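Local coordinates for nitrogenase molybdenum-iron protein alpha chain (Clostridium pasteurianum, PDB 4WES) that forms the alpha subunit of the nitrogenase molybdenum-iron protein, which binds the iron-molybdenum cofactor and, with the iron protein, reduces dinitrogen to ammonium in an ATP-driven reaction, at residues V180-G185 and F367-R372; Q261-I266 and H371-E376. All blocks are in the same frame, centred on the assembly; numbering follows the deposited sequence.

Interaction 1: V180-G185 and F367-R372. With ICS (iron-sulfur-molybdenum cluster with interstitial carbon), chain F; HCA (3-hydroxy-3-carboxy-adipic acid), chain E.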
ATOM      1  N   VAL A 180      -6.363  19.801 -39.935  1.00 10.37           N
ATOM      2  CA  VAL A 180      -7.192  18.601 -39.820  1.00 10.93           C
ATOM      3  C   VAL A 180      -6.711  17.624 -38.749  1.00 10.10           C
ATOM      4  O   VAL A 180      -7.302  16.563 -38.610  1.00 10.74           O
ATOM      5  CB  VAL A 180      -7.312  17.861 -41.171  1.00 11.01           C
ATOM      6  CG1 VAL A 180      -7.980  18.759 -42.197  1.00 12.06           C
ATOM      7  CG2 VAL A 180      -5.982  17.404 -41.706  1.00 11.00           C
ATOM      8  N   SER A 181      -5.630  17.966 -38.054  1.00  9.66           N
ATOM      9  CA  SER A 181      -4.909  17.049 -37.215  1.00  9.25           C
ATOM     10  C   SER A 181      -3.775  17.784 -36.499  1.00  9.03           C
ATOM     11  O   SER A 181      -3.590  18.998 -36.658  1.00  9.88           O
ATOM     12  CB  SER A 181      -4.309  15.949 -38.067  1.00  9.62           C
ATOM     13  OG  SER A 181      -3.312  16.526 -38.924  1.00  9.78           O
ATOM     14  N   GLN A 182      -2.943  16.999 -35.820  1.00  8.74           N
ATOM     15  CA  GLN A 182      -1.706  17.505 -35.223  1.00  8.67           C
ATOM     16  C   GLN A 182      -0.762  18.117 -36.248  1.00  8.81           C
ATOM     17  O   GLN A 182       0.073  18.975 -35.886  1.00  9.23           O
ATOM     18  CB  GLN A 182      -0.976  16.391 -34.486  1.00  9.33           C
ATOM     19  CG  GLN A 182      -1.691  15.785 -33.272  1.00  9.94           C
ATOM     20  CD  GLN A 182      -2.504  14.544 -33.622  1.00  9.00           C
ATOM     21  OE1 GLN A 182      -3.295  14.565 -34.545  1.00  9.16           O
ATOM     22  NE2 GLN A 182      -2.364  13.500 -32.833  1.00  9.70           N
ATOM     23  N   SER A 183      -0.818  17.649 -37.486  1.00  8.85           N
ATOM     24  CA  SER A 183       0.129  18.089 -38.495  1.00  9.25           C
ATOM     25  C   SER A 183       0.216  19.614 -38.640  1.00 10.12           C
ATOM     26  O   SER A 183       1.326  20.157 -38.744  1.00 10.21           O
ATOM     27  CB  SER A 183      -0.186  17.440 -39.837  1.00  9.60           C
ATOM     28  OG  SER A 183       0.640  17.980 -40.839  1.00  9.72           O
ATOM     29  N   ALA A 184      -0.934  20.285 -38.703  1.00  9.02           N
ATOM     30  CA  ALA A 184      -0.893  21.745 -38.858  1.00  9.77           C
ATOM     31  C   ALA A 184      -0.065  22.397 -37.753  1.00  9.54           C
ATOM     32  O   ALA A 184       0.607  23.417 -37.966  1.00  9.52           O
ATOM     33  CB  ALA A 184      -2.295  22.301 -38.915  1.00 11.00           C
ATOM     34  N   GLY A 185      -0.172  21.843 -36.549  1.00  9.06           N
ATOM     35  CA  GLY A 185       0.601  22.368 -35.436  1.00  9.12           C
ATOM     36  C   GLY A 185       2.108  22.232 -35.615  1.00  8.70           C
ATOM     37  O   GLY A 185       2.859  23.112 -35.225  1.00  9.10           O
ATOM     38  N   PHE A 367      -1.039   5.745 -40.667  1.00  9.67           N
ATOM     39  CA  PHE A 367      -0.789   6.917 -39.872  1.00  9.73           C
ATOM     40  C   PHE A 367      -2.059   7.674 -39.599  1.00  9.58           C
ATOM     41  O   PHE A 367      -2.970   7.717 -40.443  1.00 10.23           O
ATOM     42  CB  PHE A 367       0.143   7.859 -40.626  1.00  9.72           C
ATOM     43  CG  PHE A 367       1.550   7.368 -40.831  1.00 10.12           C
ATOM     44  CD1 PHE A 367       2.414   7.128 -39.763  1.00 11.00           C
ATOM     45  CD2 PHE A 367       2.050   7.208 -42.129  1.00 10.98           C
ATOM     46  CE1 PHE A 367       3.737   6.759 -39.978  1.00 11.76           C
ATOM     47  CE2 PHE A 367       3.385   6.857 -42.331  1.00 12.17           C
ATOM     48  CZ  PHE A 367       4.211   6.625 -41.258  1.00 11.60           C
ATOM     49  N   GLU A 368      -2.113   8.329 -38.435  1.00 10.21           N
ATOM     50  CA  GLU A 368      -3.199   9.262 -38.140  1.00  9.37           C
ATOM     51  C   GLU A 368      -3.219  10.424 -39.115  1.00  8.71           C
ATOM     52  O   GLU A 368      -4.308  10.815 -39.560  1.00  9.93           O
ATOM     53  CB  GLU A 368      -3.087   9.819 -36.723  1.00  9.14           C
ATOM     54  CG  GLU A 368      -3.249   8.847 -35.566  1.00 10.30           C
ATOM     55  CD  GLU A 368      -3.141   9.513 -34.204  1.00 10.67           C
ATOM     56  OE1 GLU A 368      -2.950   8.735 -33.204  1.00 11.26           O
ATOM     57  OE2 GLU A 368      -3.257  10.753 -34.087  1.00 10.56           O
ATOM     58  N   PHE A 369      -2.062  11.042 -39.355  1.00  9.02           N
ATOM     59  CA  PHE A 369      -2.075  12.397 -39.932  1.00  9.41           C
ATOM     60  C   PHE A 369      -0.923  12.675 -40.884  1.00  9.31           C
ATOM     61  O   PHE A 369      -0.703  13.821 -41.279  1.00 10.16           O
ATOM     62  CB  PHE A 369      -2.087  13.445 -38.783  1.00  9.39           C
ATOM     63  CG  PHE A 369      -0.972  13.259 -37.787  1.00  8.95           C
ATOM     64  CD1 PHE A 369       0.356  13.506 -38.119  1.00  9.33           C
ATOM     65  CD2 PHE A 369      -1.261  12.801 -36.521  1.00  9.28           C
ATOM     66  CE1 PHE A 369       1.357  13.230 -37.248  1.00  9.74           C
ATOM     67  CE2 PHE A 369      -0.241  12.556 -35.616  1.00  9.73           C
ATOM     68  CZ  PHE A 369       1.061  12.732 -35.989  1.00  9.71           C
ATOM     69  N   ALA A 370      -0.173  11.639 -41.261  1.00  9.16           N
ATOM     70  CA  ALA A 370       0.902  11.817 -42.219  1.00  9.86           C
ATOM     71  C   ALA A 370       0.333  12.281 -43.558  1.00  9.64           C
ATOM     72  O   ALA A 370      -0.855  12.151 -43.845  1.00 10.86           O
ATOM     73  CB  ALA A 370       1.666  10.516 -42.403  1.00 11.30           C
ATOM     74  N   HIS A 371       1.222  12.780 -44.407  1.00  9.78           N
ATOM     75  CA  HIS A 371       0.848  13.273 -45.702  1.00 10.19           C
ATOM     76  C   HIS A 371       1.236  12.235 -46.769  1.00 10.19           C
ATOM     77  O   HIS A 371       1.939  11.262 -46.473  1.00 10.15           O
ATOM     78  CB  HIS A 371       1.498  14.632 -46.008  1.00  9.78           C
ATOM     79  CG  HIS A 371       1.176  15.709 -45.019  1.00 10.08           C
ATOM     80  ND1 HIS A 371       1.558  17.013 -45.240  1.00 10.77           N
ATOM     81  CD2 HIS A 371       0.616  15.696 -43.786  1.00  9.94           C
ATOM     82  CE1 HIS A 371       1.217  17.752 -44.200  1.00 10.58           C
ATOM     83  NE2 HIS A 371       0.646  16.985 -43.299  1.00 10.80           N
ATOM     84  N   ARG A 372       0.840  12.475 -48.025  1.00 10.54           N
ATOM     85  CA  ARG A 372       1.151  11.507 -49.075  1.00 10.82           C
ATOM     86  C   ARG A 372       2.649  11.249 -49.171  1.00 11.20           C
ATOM     87  O   ARG A 372       3.050  10.120 -49.470  1.00 12.01           O
ATOM     88  CB  ARG A 372       0.605  11.969 -50.423  1.00 11.67           C
ATOM     89  CG  ARG A 372      -0.895  11.736 -50.588  1.00 12.22           C
ATOM     90  CD  ARG A 372      -1.359  12.115 -51.981  1.00 12.81           C
ATOM     91  NE  ARG A 372      -0.673  11.321 -52.988  1.00 13.14           N
ATOM     92  CZ  ARG A 372      -0.217  11.799 -54.124  1.00 14.15           C
ATOM     93  NH1 ARG A 372      -0.514  13.026 -54.519  1.00 15.63           N
ATOM     94  NH2 ARG A 372       0.517  11.018 -54.887  1.00 15.56           N
TER
HETATM   95 FE1  ICS F 602       6.885  12.763 -35.301  1.00  8.52          FE
HETATM   96 MO1  ICS F 602       2.337  10.551 -30.524  1.00  7.47          MO
HETATM   97 FE2  ICS F 602       4.559  13.283 -34.124  1.00  8.08          FE
HETATM   98 FE3  ICS F 602       6.566  12.239 -32.701  1.00  8.15          FE
HETATM   99 FE4  ICS F 602       5.347  10.787 -34.562  1.00  8.18          FE
HETATM  100 FE5  ICS F 602       3.635   9.970 -32.811  1.00  7.79          FE
HETATM  101 FE6  ICS F 602       2.902  12.452 -32.333  1.00  7.80          FE
HETATM  102 FE7  ICS F 602       4.836  11.406 -30.963  1.00  7.73          FE
HETATM  103  CX  ICS F 602       4.658  11.666 -32.961  1.00  8.35           C
HETATM  104  S1A ICS F 602       4.791  12.338 -36.164  1.00  8.76           S
HETATM  105  S1B ICS F 602       1.519  10.746 -32.706  1.00  7.90           S
HETATM  106  S2A ICS F 602       6.540  14.305 -33.690  1.00  8.61           S
HETATM  107  S2B ICS F 602       2.677  14.290 -33.492  1.00  8.23           S
HETATM  108  S3A ICS F 602       4.346   8.793 -34.598  1.00  8.42           S
HETATM  109  S3B ICS F 602       3.213  12.725 -30.149  1.00  7.64           S
HETATM  110  S4A ICS F 602       7.608  10.876 -34.183  1.00  8.70           S
HETATM  111  S4B ICS F 602       4.275   9.263 -30.785  1.00  7.77           S
HETATM  112  S5A ICS F 602       6.914  11.980 -30.509  1.00  8.36           S
HETATM  113  C1  HCA E 601      -0.825  13.723 -29.216  1.00  9.67           C
HETATM  114  C2  HCA E 601       0.125  13.085 -28.199  1.00  8.09           C
HETATM  115  C3  HCA E 601       0.300  11.577 -28.371  1.00  7.43           C
HETATM  116  C4  HCA E 601      -0.872  10.779 -27.770  1.00  7.37           C
HETATM  117  C5  HCA E 601      -0.479   9.291 -27.746  1.00  8.33           C
HETATM  118  C6  HCA E 601      -1.554   8.251 -27.649  1.00  8.30           C
HETATM  119  C7  HCA E 601       1.579  11.144 -27.651  1.00  7.59           C
HETATM  120  O1  HCA E 601      -1.025  13.158 -30.300  1.00 10.09           O
HETATM  121  O2  HCA E 601      -1.345  14.814 -28.929  1.00 10.56           O
HETATM  122  O3  HCA E 601      -1.331   7.235 -26.920  1.00  8.11           O
HETATM  123  O4  HCA E 601      -2.614   8.403 -28.295  1.00  8.53           O
HETATM  124  O5  HCA E 601       2.407  10.473 -28.307  1.00  7.33           O
HETATM  125  O6  HCA E 601       1.711  11.420 -26.451  1.00  8.14           O
HETATM  126  O7  HCA E 601       0.396  11.243 -29.748  1.00  7.52           O
HETATM  127  O   HOH W   1      -2.948  15.448 -41.304  1.00 10.46           O
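With its CG beside the backbone N (chi1 -64°) and a bend at chi2, Q182 curls over F369, whose own CG sits between the backbone N and the carbonyl carbon (chi1 54°). CB of Q182 lies over one ring face near the rim, a CH-pi contact 4.3 Å from the F369 centroid, while the amide, inclined to the ring plane by 56°, brings OE1 to 3.3 Å from F369 CD2. The amide nitrogen faces two oxygens: NE2 of Q182 donates to homocitrate O1 at 2.9 Å and to E368 OE2 at 3.1 Å, the latter tilted slightly from the amide plane. OE1 accepts from the backbone N of G52, so both ends of the amide are engaged and its flip is fixed. Beyond Q182, the F369 ring reaches the cofactor, with CZ 3.4 Å from sulfur S2B and S1A in the plane at its edge. S181 packs against CB of F369; its OG caps helix 182-196 by accepting from S183 N, and a water links the same OG to F369 O. Farther along, the hydroxyl of S183 meets the imidazole of H371 at its edge, OG and NE2 2.7 Å apart in a hydrogen bond. E368 also lies close to H482, a cofactor ligand. The N-terminal turn of helix 182-196 thus clasps the loop after strand 361-367, and together they form a wall of the iron-molybdenum cofactor and homocitrate pocket of nitrogenase.

Interaction 2: Q261-I266 and H371-E376. With ICS (iron-sulfur-molybdenum cluster with interstitial carbon), chain F.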
ATOM      1  N   GLN A 261      14.860  12.421 -38.203  1.00  9.12           N
ATOM      2  CA  GLN A 261      14.258  11.208 -37.652  1.00  9.25           C
ATOM      3  C   GLN A 261      12.748  11.191 -37.967  1.00  8.88           C
ATOM      4  O   GLN A 261      12.306  10.352 -38.722  1.00 10.91           O
ATOM      5  CB  GLN A 261      14.535  11.095 -36.140  1.00  8.51           C
ATOM      6  CG  GLN A 261      13.906   9.877 -35.455  1.00  8.76           C
ATOM      7  CD  GLN A 261      14.460   8.579 -35.949  1.00  9.71           C
ATOM      8  OE1 GLN A 261      15.682   8.430 -36.065  1.00  9.98           O
ATOM      9  NE2 GLN A 261      13.581   7.613 -36.195  1.00  9.73           N
ATOM     10  N   CYS A 262      12.010  12.142 -37.418  1.00  8.87           N
ATOM     11  CA  CYS A 262      10.610  12.301 -37.781  1.00  8.78           C
ATOM     12  C   CYS A 262      10.497  13.234 -38.987  1.00  9.21           C
ATOM     13  O   CYS A 262      10.641  14.464 -38.843  1.00  9.86           O
ATOM     14  CB  CYS A 262       9.781  12.876 -36.632  1.00  8.23           C
ATOM     15  SG  CYS A 262       8.108  13.145 -37.189  1.00  8.76           S
ATOM     16  N   HIS A 263      10.267  12.668 -40.170  1.00  8.71           N
ATOM     17  CA  HIS A 263      10.117  13.510 -41.344  1.00  9.37           C
ATOM     18  C   HIS A 263       8.939  14.465 -41.230  1.00  9.32           C
ATOM     19  O   HIS A 263       9.041  15.661 -41.542  1.00  9.79           O
ATOM     20  CB  HIS A 263       9.989  12.648 -42.604  1.00 10.15           C
ATOM     21  CG  HIS A 263       9.698  13.437 -43.835  1.00  9.45           C
ATOM     22  ND1 HIS A 263       8.425  13.579 -44.351  1.00 10.57           N
ATOM     23  CD2 HIS A 263      10.515  14.150 -44.656  1.00 10.33           C
ATOM     24  CE1 HIS A 263       8.485  14.343 -45.431  1.00 11.31           C
ATOM     25  NE2 HIS A 263       9.740  14.717 -45.636  1.00 11.41           N
ATOM     26  N   ARG A 264       7.771  13.953 -40.834  1.00  8.76           N
ATOM     27  CA  ARG A 264       6.566  14.735 -40.899  1.00  8.81           C
ATOM     28  C   ARG A 264       6.668  16.030 -40.087  1.00  9.35           C
ATOM     29  O   ARG A 264       6.259  17.096 -40.551  1.00  9.55           O
ATOM     30  CB  ARG A 264       5.369  13.880 -40.397  1.00  9.04           C
ATOM     31  CG  ARG A 264       4.019  14.559 -40.406  1.00  9.33           C
ATOM     32  CD  ARG A 264       3.463  14.886 -41.776  1.00 10.36           C
ATOM     33  NE  ARG A 264       3.970  16.137 -42.340  1.00  9.96           N
ATOM     34  CZ  ARG A 264       4.446  16.323 -43.557  1.00  9.96           C
ATOM     35  NH1 ARG A 264       4.691  15.324 -44.381  1.00 10.98           N
ATOM     36  NH2 ARG A 264       4.761  17.560 -43.920  1.00 11.13           N
ATOM     37  N   SER A 265       7.162  15.933 -38.839  1.00  8.46           N
ATOM     38  CA  SER A 265       7.073  17.073 -37.960  1.00  8.63           C
ATOM     39  C   SER A 265       8.130  18.140 -38.213  1.00  8.08           C
ATOM     40  O   SER A 265       7.923  19.286 -37.809  1.00  9.64           O
ATOM     41  CB  SER A 265       7.179  16.673 -36.484  1.00  8.72           C
ATOM     42  OG  SER A 265       8.476  16.173 -36.164  1.00  8.77           O
ATOM     43  N   ILE A 266       9.246  17.790 -38.872  1.00  8.69           N
ATOM     44  CA  ILE A 266      10.398  18.694 -38.906  1.00  9.25           C
ATOM     45  C   ILE A 266      10.922  18.967 -40.283  1.00  9.94           C
ATOM     46  O   ILE A 266      11.896  19.736 -40.442  1.00 10.13           O
ATOM     47  CB  ILE A 266      11.559  18.175 -37.986  1.00  9.24           C
ATOM     48  CG1 ILE A 266      12.356  19.298 -37.318  1.00 10.18           C
ATOM     49  CG2 ILE A 266      12.401  17.154 -38.707  1.00  9.42           C
ATOM     50  CD1 ILE A 266      11.539  20.154 -36.365  1.00 11.41           C
ATOM     51  N   HIS A 371       1.222  12.780 -44.407  1.00  9.78           N
ATOM     52  CA  HIS A 371       0.848  13.273 -45.702  1.00 10.19           C
ATOM     53  C   HIS A 371       1.236  12.235 -46.769  1.00 10.19           C
ATOM     54  O   HIS A 371       1.939  11.262 -46.473  1.00 10.15           O
ATOM     55  CB  HIS A 371       1.498  14.632 -46.008  1.00  9.78           C
ATOM     56  CG  HIS A 371       1.176  15.709 -45.019  1.00 10.08           C
ATOM     57  ND1 HIS A 371       1.558  17.013 -45.240  1.00 10.77           N
ATOM     58  CD2 HIS A 371       0.616  15.696 -43.786  1.00  9.94           C
ATOM     59  CE1 HIS A 371       1.217  17.752 -44.200  1.00 10.58           C
ATOM     60  NE2 HIS A 371       0.646  16.985 -43.299  1.00 10.80           N
ATOM     61  N   ARG A 372       0.840  12.475 -48.025  1.00 10.54           N
ATOM     62  CA  ARG A 372       1.151  11.507 -49.075  1.00 10.82           C
ATOM     63  C   ARG A 372       2.649  11.249 -49.171  1.00 11.20           C
ATOM     64  O   ARG A 372       3.050  10.120 -49.470  1.00 12.01           O
ATOM     65  CB  ARG A 372       0.605  11.969 -50.423  1.00 11.67           C
ATOM     66  CG  ARG A 372      -0.895  11.736 -50.588  1.00 12.22           C
ATOM     67  CD  ARG A 372      -1.359  12.115 -51.981  1.00 12.81           C
ATOM     68  NE  ARG A 372      -0.673  11.321 -52.988  1.00 13.14           N
ATOM     69  CZ  ARG A 372      -0.217  11.799 -54.124  1.00 14.15           C
ATOM     70  NH1 ARG A 372      -0.514  13.026 -54.519  1.00 15.63           N
ATOM     71  NH2 ARG A 372       0.517  11.018 -54.887  1.00 15.56           N
ATOM     72  N   ASP A 373       3.489  12.266 -48.940  1.00 11.22           N
ATOM     73  CA  ASP A 373       4.931  12.067 -49.023  1.00 11.11           C
ATOM     74  C   ASP A 373       5.460  11.069 -47.990  1.00 11.56           C
ATOM     75  O   ASP A 373       6.490  10.388 -48.234  1.00 12.27           O
ATOM     76  CB  ASP A 373       5.730  13.388 -48.995  1.00 12.41           C
ATOM     77  CG  ASP A 373       5.216  14.424 -47.995  1.00 12.32           C
ATOM     78  OD1 ASP A 373       4.007  14.684 -47.912  1.00 14.88           O
ATOM     79  OD2 ASP A 373       6.095  15.045 -47.366  1.00 15.22           O
ATOM     80  N   ASP A 374       4.864  11.026 -46.800  1.00 10.37           N
ATOM     81  CA  ASP A 374       5.292  10.041 -45.802  1.00 10.34           C
ATOM     82  C   ASP A 374       4.932   8.617 -46.221  1.00 10.34           C
ATOM     83  O   ASP A 374       5.639   7.670 -45.872  1.00 11.11           O
ATOM     84  CB  ASP A 374       4.684  10.353 -44.450  1.00  9.92           C
ATOM     85  CG  ASP A 374       5.042  11.757 -43.991  1.00  9.67           C
ATOM     86  OD1 ASP A 374       6.215  11.982 -43.638  1.00 10.50           O
ATOM     87  OD2 ASP A 374       4.140  12.608 -44.051  1.00 10.92           O
ATOM     88  N   TYR A 375       3.786   8.451 -46.888  1.00 10.48           N
ATOM     89  CA  TYR A 375       3.369   7.139 -47.395  1.00 11.03           C
ATOM     90  C   TYR A 375       4.133   6.735 -48.645  1.00 10.98           C
ATOM     91  O   TYR A 375       4.606   5.597 -48.745  1.00 12.39           O
ATOM     92  CB  TYR A 375       1.880   7.146 -47.691  1.00 10.54           C
ATOM     93  CG  TYR A 375       0.940   7.172 -46.504  1.00 10.69           C
ATOM     94  CD1 TYR A 375       0.648   6.014 -45.798  1.00 11.10           C
ATOM     95  CD2 TYR A 375       0.330   8.351 -46.082  1.00 11.21           C
ATOM     96  CE1 TYR A 375      -0.260   5.997 -44.738  1.00 10.66           C
ATOM     97  CE2 TYR A 375      -0.582   8.359 -45.042  1.00 10.47           C
ATOM     98  CZ  TYR A 375      -0.886   7.176 -44.364  1.00  9.91           C
ATOM     99  OH  TYR A 375      -1.762   7.141 -43.330  1.00 10.34           O
ATOM    100  N   GLU A 376       4.215   7.637 -49.621  1.00 11.38           N
ATOM    101  CA  GLU A 376       4.627   7.352 -50.995  1.00 11.80           C
ATOM    102  C   GLU A 376       6.029   7.817 -51.331  1.00 12.08           C
ATOM    103  O   GLU A 376       6.559   7.475 -52.399  1.00 13.21           O
ATOM    104  CB  GLU A 376       3.651   8.004 -51.965  1.00 12.22           C
ATOM    105  CG  GLU A 376       2.194   7.561 -51.830  1.00 13.18           C
ATOM    106  CD  GLU A 376       1.241   8.313 -52.716  1.00 14.07           C
ATOM    107  OE1 GLU A 376       1.595   8.514 -53.915  1.00 15.24           O
ATOM    108  OE2 GLU A 376       0.150   8.716 -52.242  1.00 13.51           O
TER
HETATM  109 FE1  ICS F 602       6.885  12.763 -35.301  1.00  8.52          FE
HETATM  110 MO1  ICS F 602       2.337  10.551 -30.524  1.00  7.47          MO
HETATM  111 FE2  ICS F 602       4.559  13.283 -34.124  1.00  8.08          FE
HETATM  112 FE3  ICS F 602       6.566  12.239 -32.701  1.00  8.15          FE
HETATM  113 FE4  ICS F 602       5.347  10.787 -34.562  1.00  8.18          FE
HETATM  114 FE5  ICS F 602       3.635   9.970 -32.811  1.00  7.79          FE
HETATM  115 FE6  ICS F 602       2.902  12.452 -32.333  1.00  7.80          FE
HETATM  116 FE7  ICS F 602       4.836  11.406 -30.963  1.00  7.73          FE
HETATM  117  CX  ICS F 602       4.658  11.666 -32.961  1.00  8.35           C
HETATM  118  S1A ICS F 602       4.791  12.338 -36.164  1.00  8.76           S
HETATM  119  S1B ICS F 602       1.519  10.746 -32.706  1.00  7.90           S
HETATM  120  S2A ICS F 602       6.540  14.305 -33.690  1.00  8.61           S
HETATM  121  S2B ICS F 602       2.677  14.290 -33.492  1.00  8.23           S
HETATM  122  S3A ICS F 602       4.346   8.793 -34.598  1.00  8.42           S
HETATM  123  S3B ICS F 602       3.213  12.725 -30.149  1.00  7.64           S
HETATM  124  S4A ICS F 602       7.608  10.876 -34.183  1.00  8.70           S
HETATM  125  S4B ICS F 602       4.275   9.263 -30.785  1.00  7.77           S
HETATM  126  S5A ICS F 602       6.914  11.980 -30.509  1.00  8.36           S
HETATM  127  O   HOH W   2       7.156  11.035 -41.238  1.00 10.15           O
HETATM  128  O   HOH W   3       6.182  17.633 -46.551  1.00 15.84           O
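The cysteine anchor of the iron-molybdenum cofactor stands at the start of helix 263-277, and the next two residues, H263 and R264, tie that helix end to helix 372-376. SG of C262 binds iron FE1 at 2.3 Å and also accepts from S265 N as the N-cap. D374 is shared between the two neighbours: its OD1 accepts a hydrogen bond from H263 ND1, 2.8 Å away, with the oxygen near the imidazole plane, and its OD2 forms a salt bridge with R264 NH1 at 2.8 Å, nearly in the guanidinium plane. The same OD2 uses its anti lone pair for H371 N, so two N-H groups grip it. Bends at chi2 (67°) and chi3 (-83°) turn R264 so that its guanidinium lies flat on the H371 ring, planes 5° apart and centres 3.5 Å apart; NE2 of that ring is engaged by S183. D373 OD2 adds a weak, 3.3 Å hydrogen bond from R264 NH1 within a salt bridge, and a water joins this oxygen to R264 NH2. The two carboxylates at its edge probably balance the buried charge of R264. The arrangement is a largely buried salt-bridge network with a histidine-carboxylate hydrogen bond, set directly behind the cysteine ligand of the nitrogenase cofactor site.

Overall arrangement
Interactions 1 and 2 have centres about 9 Å apart and share H371 and R372. Along the chain, 180-185 comes first, then 261-266, and both meet the continuous run 367-376, which leaves strand 361-367 of the mixed sheet and enters helix 372-376. The starts of helices 182-196 and 263-277 therefore converge on one connection, and H371 joins them by using its ring edge for the first and its face for the second. F367 N and Y375 OH, 3.1 Å apart, probably form a hydrogen bond within the shared run 367-376. Both contacts border the iron-molybdenum cofactor, interaction 1 also touching homocitrate and interaction 2 carrying the cysteine ligand, so parts of the chain far apart in sequence line one metal site.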